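Local coordinates for protein RNA-dependent RNA Polymerase (Bombyx mori cytoplasmic polyhedrosis virus, PDB 6TZ0) that transcribes the viral double-stranded RNA genome conservatively into plus strands and probably synthesises the complementary minus strands after core assembly, as an RNA-directed RNA polymerase, at residues Y103-S111 with F194-I202; L145-L156 with V207-M218. All blocks are in the same frame, centred on the assembly; numbering follows the deposited sequence.

Interaction 1 of 2, residues Y103-S111 with F194-I202; sequences YLVTFRAGS and FNDKSVASI
Arg108 and Ala200 form a single antiparallel beta bridge between two loops, their CA atoms 4.6 Å apart, with the bond from Ala109 N to Val199 O (2.9 Å) on one side and a weak one from Ser201 N to Phe107 O on the other. Ser201 then inserts its hydroxyl into the backbone of 103-111. The hydroxyl OG donates to Val105 O at 2.9 Å, in the carbonyl plane and on a lone pair, and accepts from Phe107 N at 3.0 Å; chi1 of 62°, which sets OG between the backbone N and carbonyl carbon of Ser201, turns it to these two groups. One hydroxyl of 194-202 thus engages two backbone groups of 103-111. Ser201 CB lies over the centre of the Phe107 ring, a CH-pi contact 4.0 Å from the centroid; Tyr81 meets that ring edge-to-face. Each loop carries a type I turn, Arg108 to Ser111 and Asp196 to Val199, and the bridge joins these irregular parts of the polymerase's N-terminal region. Where the turns meet, Gly110 N reaches Lys197 O in a weak bond, and Ala109 CB lies over one face of Phe194 near its rim, a second CH-pi contact. Beyond Ser201, Leu104 CD1 meets Ile202 CD1 at 3.7 Å as the two side chains run past each other in opposite directions. Ile202 CG2 lies against Thr106 OG1, whose hydrogen-bond partner is Ala238 O, while Arg108 forms a salt bridge with Glu80.

Interaction 2 of 2, residues L145-L156 with V207-M218; sequences LWRELCAVIASL and VYTCCQVGTAIM
The carbonyl oxygen of Val152 is held twice, by the helical N-H of Leu156 and by Ser155 OG at 2.6 Å, both coming from the same face of its plane. On the facing helix Cys211 O is likewise gripped by Thr215 N and Thr215 OG1, here from opposite faces, and Thr215 OG1 also pairs with Trp742. The contact is mostly apolar. Val152 directs CG1 onto Gly214 CA (3.7 Å), where the backbone offers a bare surface, and CG2 onto Cys211 SG. One turn earlier Cys211 SG lies against Leu149 CA, and Leu149 CD1 touches Cys210 CB at 4.0 Å. Val207 fills the N-terminal end: its CB meets Leu145 CD1 at 3.7 Å, its CG1 packs on Leu149 CB, and its CG2 sits over one face of the Trp146 ring. Tyr208 presents its edge to Glu148 OE1, the carboxylate and ring planes 65° apart. At the far end Leu156 CD2 touches both Ile217 CG2 and Met218 CE. With axes 9.4 Å apart and inclined by 25°, this is a near-parallel pair of buried helices in the N-terminal region, one of which carries the ATP-binding Arg147.

Overall arrangement
After its first helices and a pair of short strands the chain reaches loop 103-111, then helix 121-134 and helix 145-160, and passes through helix 166-175 and strands 183-186 and 191-194 before returning as 194-202, where interaction 1 closes a long loop. It enters helix 206-218 soon afterwards, and interaction 2 closes a second loop back onto 145-156. The two closures cross, since 145-156 lies within the first loop and 207-218 follows its end. Their centres are 22 Å apart and they do not touch. Within the N-terminal region they join the loop before helix 121-134 to the one before helix 206-218, and helix 145-160 to helix 206-218.

Interaction 1 of 2, residues Y103-S111 with F194-I202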
# COMPACT_ATOMS: atom_id res chain seq x y z
N TYR A 103 1.96 -23.88 5.64
CA TYR A 103 1.11 -24.10 4.49
C TYR A 103 0.49 -25.49 4.59
O TYR A 103 0.64 -26.18 5.60
CB TYR A 103 1.91 -23.89 3.19
CG TYR A 103 2.29 -22.44 2.95
CD1 TYR A 103 1.43 -21.58 2.30
CD2 TYR A 103 3.49 -21.93 3.42
CE1 TYR A 103 1.76 -20.26 2.10
CE2 TYR A 103 3.83 -20.61 3.23
CZ TYR A 103 2.96 -19.78 2.57
OH TYR A 103 3.28 -18.46 2.36
N LEU A 104 -0.22 -25.89 3.54
CA LEU A 104 -1.01 -27.12 3.56
C LEU A 104 -0.10 -28.33 3.43
O LEU A 104 0.53 -28.53 2.39
CB LEU A 104 -2.05 -27.07 2.44
CG LEU A 104 -3.23 -28.04 2.32
CD1 LEU A 104 -2.88 -29.23 1.50
CD2 LEU A 104 -3.69 -28.50 3.68
N VAL A 105 -0.02 -29.12 4.50
CA VAL A 105 0.71 -30.39 4.49
C VAL A 105 -0.10 -31.40 3.67
O VAL A 105 -1.32 -31.31 3.58
CB VAL A 105 0.94 -30.85 5.94
CG1 VAL A 105 1.79 -32.11 6.04
CG2 VAL A 105 1.59 -29.75 6.73
N THR A 106 0.59 -32.33 3.02
CA THR A 106 -0.07 -33.36 2.22
C THR A 106 -0.57 -34.49 3.12
O THR A 106 0.22 -35.08 3.87
CB THR A 106 0.88 -33.89 1.16
OG1 THR A 106 1.33 -32.80 0.34
CG2 THR A 106 0.19 -34.90 0.28
N PHE A 107 -1.86 -34.79 3.04
CA PHE A 107 -2.47 -35.90 3.76
C PHE A 107 -3.70 -36.36 2.98
O PHE A 107 -4.06 -35.77 1.96
CB PHE A 107 -2.79 -35.53 5.21
CG PHE A 107 -3.64 -34.30 5.37
CD1 PHE A 107 -5.02 -34.39 5.39
CD2 PHE A 107 -3.06 -33.06 5.52
CE1 PHE A 107 -5.79 -33.26 5.53
CE2 PHE A 107 -3.83 -31.93 5.66
CZ PHE A 107 -5.20 -32.04 5.66
N ARG A 108 -4.34 -37.42 3.46
CA ARG A 108 -5.53 -37.95 2.82
C ARG A 108 -6.73 -37.07 3.15
O ARG A 108 -6.92 -36.68 4.30
CB ARG A 108 -5.78 -39.39 3.26
CG ARG A 108 -6.95 -40.06 2.58
CD ARG A 108 -7.09 -41.52 2.99
NE ARG A 108 -7.35 -41.66 4.41
CZ ARG A 108 -8.56 -41.62 4.96
NH1 ARG A 108 -9.63 -41.45 4.21
NH2 ARG A 108 -8.69 -41.77 6.27
N ALA A 109 -7.54 -36.77 2.13
CA ALA A 109 -8.55 -35.72 2.23
C ALA A 109 -9.68 -36.07 3.19
O ALA A 109 -10.34 -35.17 3.72
CB ALA A 109 -9.11 -35.41 0.85
N GLY A 110 -9.93 -37.35 3.43
CA GLY A 110 -10.92 -37.76 4.40
C GLY A 110 -10.39 -37.98 5.79
O GLY A 110 -11.16 -38.31 6.69
N SER A 111 -9.09 -37.79 6.00
CA SER A 111 -8.48 -38.06 7.29
C SER A 111 -8.68 -36.93 8.29
O SER A 111 -8.40 -37.12 9.48
CB SER A 111 -6.98 -38.31 7.12
OG SER A 111 -6.37 -38.56 8.36
N PHE A 194 -14.95 -32.60 -2.44
CA PHE A 194 -14.27 -33.84 -2.81
C PHE A 194 -15.30 -34.94 -3.04
O PHE A 194 -16.24 -35.10 -2.26
CB PHE A 194 -13.29 -34.26 -1.71
CG PHE A 194 -12.09 -33.38 -1.60
CD1 PHE A 194 -10.96 -33.62 -2.35
CD2 PHE A 194 -12.11 -32.28 -0.76
CE1 PHE A 194 -9.85 -32.80 -2.25
CE2 PHE A 194 -11.01 -31.45 -0.65
CZ PHE A 194 -9.88 -31.72 -1.40
N ASN A 195 -15.11 -35.70 -4.11
CA ASN A 195 -15.89 -36.92 -4.32
C ASN A 195 -15.15 -38.15 -3.81
O ASN A 195 -15.76 -39.00 -3.15
CB ASN A 195 -16.22 -37.10 -5.80
CG ASN A 195 -17.28 -36.13 -6.27
OD1 ASN A 195 -18.25 -35.86 -5.57
ND2 ASN A 195 -17.10 -35.61 -7.48
N ASP A 196 -13.86 -38.26 -4.11
CA ASP A 196 -13.02 -39.35 -3.63
C ASP A 196 -12.28 -38.87 -2.39
O ASP A 196 -11.42 -37.99 -2.49
CB ASP A 196 -12.05 -39.80 -4.71
CG ASP A 196 -12.74 -40.49 -5.87
OD1 ASP A 196 -13.74 -41.20 -5.63
OD2 ASP A 196 -12.29 -40.30 -7.02
N LYS A 197 -12.60 -39.44 -1.24
CA LYS A 197 -11.93 -39.06 -0.00
C LYS A 197 -10.54 -39.67 0.12
O LYS A 197 -9.78 -39.28 1.02
CB LYS A 197 -12.77 -39.46 1.21
CG LYS A 197 -14.15 -38.86 1.25
CD LYS A 197 -14.10 -37.36 1.42
CE LYS A 197 -15.49 -36.80 1.69
NZ LYS A 197 -16.38 -36.90 0.50
N SER A 198 -10.19 -40.62 -0.74
CA SER A 198 -8.90 -41.29 -0.62
C SER A 198 -7.78 -40.50 -1.29
O SER A 198 -6.61 -40.88 -1.22
CB SER A 198 -8.99 -42.69 -1.22
OG SER A 198 -9.28 -42.62 -2.60
N VAL A 199 -8.12 -39.38 -1.93
CA VAL A 199 -7.13 -38.63 -2.69
C VAL A 199 -6.40 -37.67 -1.75
O VAL A 199 -6.84 -37.41 -0.62
CB VAL A 199 -7.83 -37.89 -3.85
CG1 VAL A 199 -8.50 -36.61 -3.38
CG2 VAL A 199 -6.90 -37.67 -5.02
N ALA A 200 -5.25 -37.17 -2.20
CA ALA A 200 -4.41 -36.31 -1.37
C ALA A 200 -5.01 -34.93 -1.19
O ALA A 200 -5.93 -34.52 -1.90
CB ALA A 200 -3.01 -36.19 -1.97
N SER A 201 -4.46 -34.19 -0.23
CA SER A 201 -5.02 -32.89 0.13
C SER A 201 -4.52 -31.79 -0.80
O SER A 201 -5.28 -30.88 -1.16
CB SER A 201 -4.67 -32.56 1.57
OG SER A 201 -3.27 -32.48 1.73
N ILE A 202 -3.25 -31.85 -1.20
CA ILE A 202 -2.66 -30.83 -2.08
C ILE A 202 -2.97 -31.11 -3.54
O ILE A 202 -2.57 -30.33 -4.42
CB ILE A 202 -1.15 -30.79 -1.75
CG1 ILE A 202 -0.50 -29.48 -2.21
CG2 ILE A 202 -0.46 -31.99 -2.36
CD1 ILE A 202 -1.09 -28.24 -1.61

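Interaction 2 of 2, residues L145-L156 with V207-M218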
# COMPACT_ATOMS: atom_id res chain seq x y z
N LEU A 145 -11.71 -25.36 -12.96
CA LEU A 145 -10.33 -25.78 -13.15
C LEU A 145 -10.20 -26.89 -14.19
O LEU A 145 -9.18 -26.97 -14.89
CB LEU A 145 -9.72 -26.20 -11.81
CG LEU A 145 -10.03 -27.54 -11.12
CD1 LEU A 145 -9.02 -27.74 -10.02
CD2 LEU A 145 -11.42 -27.61 -10.55
N TRP A 146 -11.23 -27.73 -14.32
CA TRP A 146 -11.16 -28.78 -15.33
C TRP A 146 -11.33 -28.21 -16.73
O TRP A 146 -10.76 -28.75 -17.68
CB TRP A 146 -12.19 -29.87 -15.06
CG TRP A 146 -11.99 -30.57 -13.75
CD1 TRP A 146 -12.75 -30.46 -12.64
CD2 TRP A 146 -10.90 -31.43 -13.40
NE1 TRP A 146 -12.24 -31.22 -11.62
CE2 TRP A 146 -11.10 -31.83 -12.07
CE3 TRP A 146 -9.79 -31.92 -14.09
CZ2 TRP A 146 -10.23 -32.69 -11.41
CZ3 TRP A 146 -8.93 -32.77 -13.44
CH2 TRP A 146 -9.16 -33.15 -12.12
N ARG A 147 -12.06 -27.11 -16.87
CA ARG A 147 -12.17 -26.45 -18.17
C ARG A 147 -10.86 -25.80 -18.57
O ARG A 147 -10.49 -25.81 -19.75
CB ARG A 147 -13.29 -25.42 -18.13
CG ARG A 147 -14.65 -26.04 -17.96
CD ARG A 147 -15.73 -25.00 -17.90
NE ARG A 147 -17.03 -25.61 -17.67
CZ ARG A 147 -18.15 -24.92 -17.49
NH1 ARG A 147 -19.29 -25.56 -17.28
NH2 ARG A 147 -18.12 -23.60 -17.51
N GLU A 148 -10.13 -25.25 -17.60
CA GLU A 148 -8.82 -24.68 -17.89
C GLU A 148 -7.81 -25.76 -18.26
O GLU A 148 -7.00 -25.57 -19.18
CB GLU A 148 -8.34 -23.86 -16.70
CG GLU A 148 -9.23 -22.66 -16.41
CD GLU A 148 -8.73 -21.82 -15.25
OE1 GLU A 148 -7.76 -22.23 -14.60
OE2 GLU A 148 -9.32 -20.76 -14.99
N LEU A 149 -7.87 -26.91 -17.58
CA LEU A 149 -7.01 -28.02 -17.95
C LEU A 149 -7.39 -28.57 -19.33
O LEU A 149 -6.51 -28.96 -20.11
CB LEU A 149 -7.07 -29.11 -16.88
CG LEU A 149 -6.11 -30.29 -17.06
CD1 LEU A 149 -4.68 -29.81 -17.01
CD2 LEU A 149 -6.34 -31.35 -16.01
N CYS A 150 -8.69 -28.58 -19.66
CA CYS A 150 -9.13 -28.96 -21.00
C CYS A 150 -8.62 -28.00 -22.05
O CYS A 150 -8.26 -28.43 -23.16
CB CYS A 150 -10.66 -29.04 -21.07
SG CYS A 150 -11.40 -30.48 -20.30
N ALA A 151 -8.55 -26.71 -21.73
CA ALA A 151 -8.01 -25.73 -22.68
C ALA A 151 -6.53 -25.96 -22.94
O ALA A 151 -6.09 -25.92 -24.10
CB ALA A 151 -8.25 -24.31 -22.16
N VAL A 152 -5.75 -26.24 -21.89
CA VAL A 152 -4.32 -26.49 -22.04
C VAL A 152 -4.07 -27.76 -22.86
O VAL A 152 -3.26 -27.78 -23.80
CB VAL A 152 -3.63 -26.55 -20.67
CG1 VAL A 152 -2.18 -26.94 -20.81
CG2 VAL A 152 -3.72 -25.23 -19.98
N ILE A 153 -4.80 -28.84 -22.53
CA ILE A 153 -4.60 -30.12 -23.21
C ILE A 153 -5.08 -30.04 -24.66
O ILE A 153 -4.44 -30.60 -25.56
CB ILE A 153 -5.30 -31.24 -22.42
CG1 ILE A 153 -4.62 -31.42 -21.05
CG2 ILE A 153 -5.29 -32.55 -23.16
CD1 ILE A 153 -3.17 -31.80 -21.13
N ALA A 154 -6.16 -29.30 -24.92
CA ALA A 154 -6.65 -29.11 -26.29
C ALA A 154 -5.66 -28.33 -27.14
O ALA A 154 -5.43 -28.67 -28.31
CB ALA A 154 -7.99 -28.38 -26.26
N SER A 155 -5.05 -27.29 -26.56
CA SER A 155 -4.04 -26.52 -27.29
C SER A 155 -2.82 -27.37 -27.61
O SER A 155 -2.30 -27.31 -28.73
CB SER A 155 -3.64 -25.30 -26.47
OG SER A 155 -2.95 -25.70 -25.31
N LEU A 156 -2.36 -28.18 -26.65
CA LEU A 156 -1.22 -29.06 -26.90
C LEU A 156 -1.53 -30.11 -27.96
O LEU A 156 -0.67 -30.44 -28.78
CB LEU A 156 -0.80 -29.73 -25.59
CG LEU A 156 -0.07 -28.93 -24.52
CD1 LEU A 156 -0.20 -29.64 -23.21
CD2 LEU A 156 1.39 -28.88 -24.88
N VAL A 207 -3.79 -29.45 -10.76
CA VAL A 207 -4.45 -29.06 -11.99
C VAL A 207 -3.86 -27.76 -12.50
O VAL A 207 -3.52 -27.63 -13.68
CB VAL A 207 -5.97 -28.95 -11.76
CG1 VAL A 207 -6.68 -28.54 -13.04
CG2 VAL A 207 -6.51 -30.26 -11.25
N TYR A 208 -3.66 -26.80 -11.60
CA TYR A 208 -3.06 -25.52 -11.97
C TYR A 208 -1.58 -25.68 -12.28
O TYR A 208 -1.05 -24.98 -13.16
CB TYR A 208 -3.24 -24.51 -10.84
CG TYR A 208 -4.68 -24.28 -10.43
CD1 TYR A 208 -5.58 -23.69 -11.31
CD2 TYR A 208 -5.11 -24.58 -9.15
CE1 TYR A 208 -6.88 -23.47 -10.94
CE2 TYR A 208 -6.41 -24.34 -8.76
CZ TYR A 208 -7.29 -23.78 -9.66
OH TYR A 208 -8.59 -23.54 -9.30
N THR A 209 -0.90 -26.61 -11.60
CA THR A 209 0.50 -26.90 -11.90
C THR A 209 0.65 -27.49 -13.30
O THR A 209 1.55 -27.09 -14.05
CB THR A 209 1.06 -27.86 -10.85
OG1 THR A 209 0.87 -27.30 -9.55
CG2 THR A 209 2.53 -28.10 -11.07
N CYS A 210 -0.22 -28.43 -13.67
CA CYS A 210 -0.22 -28.97 -15.02
C CYS A 210 -0.59 -27.92 -16.06
O CYS A 210 -0.04 -27.94 -17.17
CB CYS A 210 -1.19 -30.15 -15.12
SG CYS A 210 -0.68 -31.65 -14.26
N CYS A 211 -1.49 -26.99 -15.71
CA CYS A 211 -1.80 -25.88 -16.61
C CYS A 211 -0.58 -24.99 -16.84
O CYS A 211 -0.33 -24.55 -17.97
CB CYS A 211 -2.96 -25.06 -16.07
SG CYS A 211 -4.58 -25.83 -16.18
N GLN A 212 0.21 -24.74 -15.80
CA GLN A 212 1.40 -23.92 -15.97
C GLN A 212 2.49 -24.64 -16.76
O GLN A 212 3.19 -24.02 -17.56
CB GLN A 212 1.94 -23.48 -14.61
CG GLN A 212 3.07 -22.48 -14.70
CD GLN A 212 2.61 -21.17 -15.29
OE1 GLN A 212 1.54 -20.67 -14.97
NE2 GLN A 212 3.43 -20.61 -16.17
N VAL A 213 2.65 -25.95 -16.55
CA VAL A 213 3.66 -26.69 -17.30
C VAL A 213 3.26 -26.79 -18.77
O VAL A 213 4.11 -26.65 -19.67
CB VAL A 213 3.89 -28.07 -16.65
CG1 VAL A 213 4.79 -28.94 -17.50
CG2 VAL A 213 4.54 -27.88 -15.30
N GLY A 214 1.97 -26.93 -19.06
CA GLY A 214 1.52 -26.89 -20.44
C GLY A 214 1.65 -25.52 -21.07
O GLY A 214 1.92 -25.42 -22.27
N THR A 215 1.48 -24.46 -20.28
CA THR A 215 1.72 -23.11 -20.78
C THR A 215 3.20 -22.90 -21.10
O THR A 215 3.54 -22.25 -22.09
CB THR A 215 1.24 -22.09 -19.74
OG1 THR A 215 -0.15 -22.31 -19.49
CG2 THR A 215 1.42 -20.67 -20.23
N ALA A 216 4.09 -23.48 -20.29
CA ALA A 216 5.52 -23.38 -20.55
C ALA A 216 5.93 -24.17 -21.78
O ALA A 216 6.86 -23.77 -22.49
CB ALA A 216 6.30 -23.86 -19.33
N ILE A 217 5.27 -25.30 -22.05
CA ILE A 217 5.54 -26.04 -23.29
C ILE A 217 5.04 -25.25 -24.49
O ILE A 217 5.73 -25.15 -25.52
CB ILE A 217 4.92 -27.44 -23.23
CG1 ILE A 217 5.55 -28.27 -22.13
CG2 ILE A 217 5.14 -28.18 -24.53
CD1 ILE A 217 4.79 -29.52 -21.88
N MET A 218 3.84 -24.67 -24.39
CA MET A 218 3.30 -23.83 -25.46
C MET A 218 4.15 -22.59 -25.71
O MET A 218 4.18 -22.06 -26.82
CB MET A 218 1.87 -23.41 -25.11
CG MET A 218 0.81 -24.49 -25.29
SD MET A 218 0.34 -24.73 -27.01
CE MET A 218 1.28 -26.18 -27.41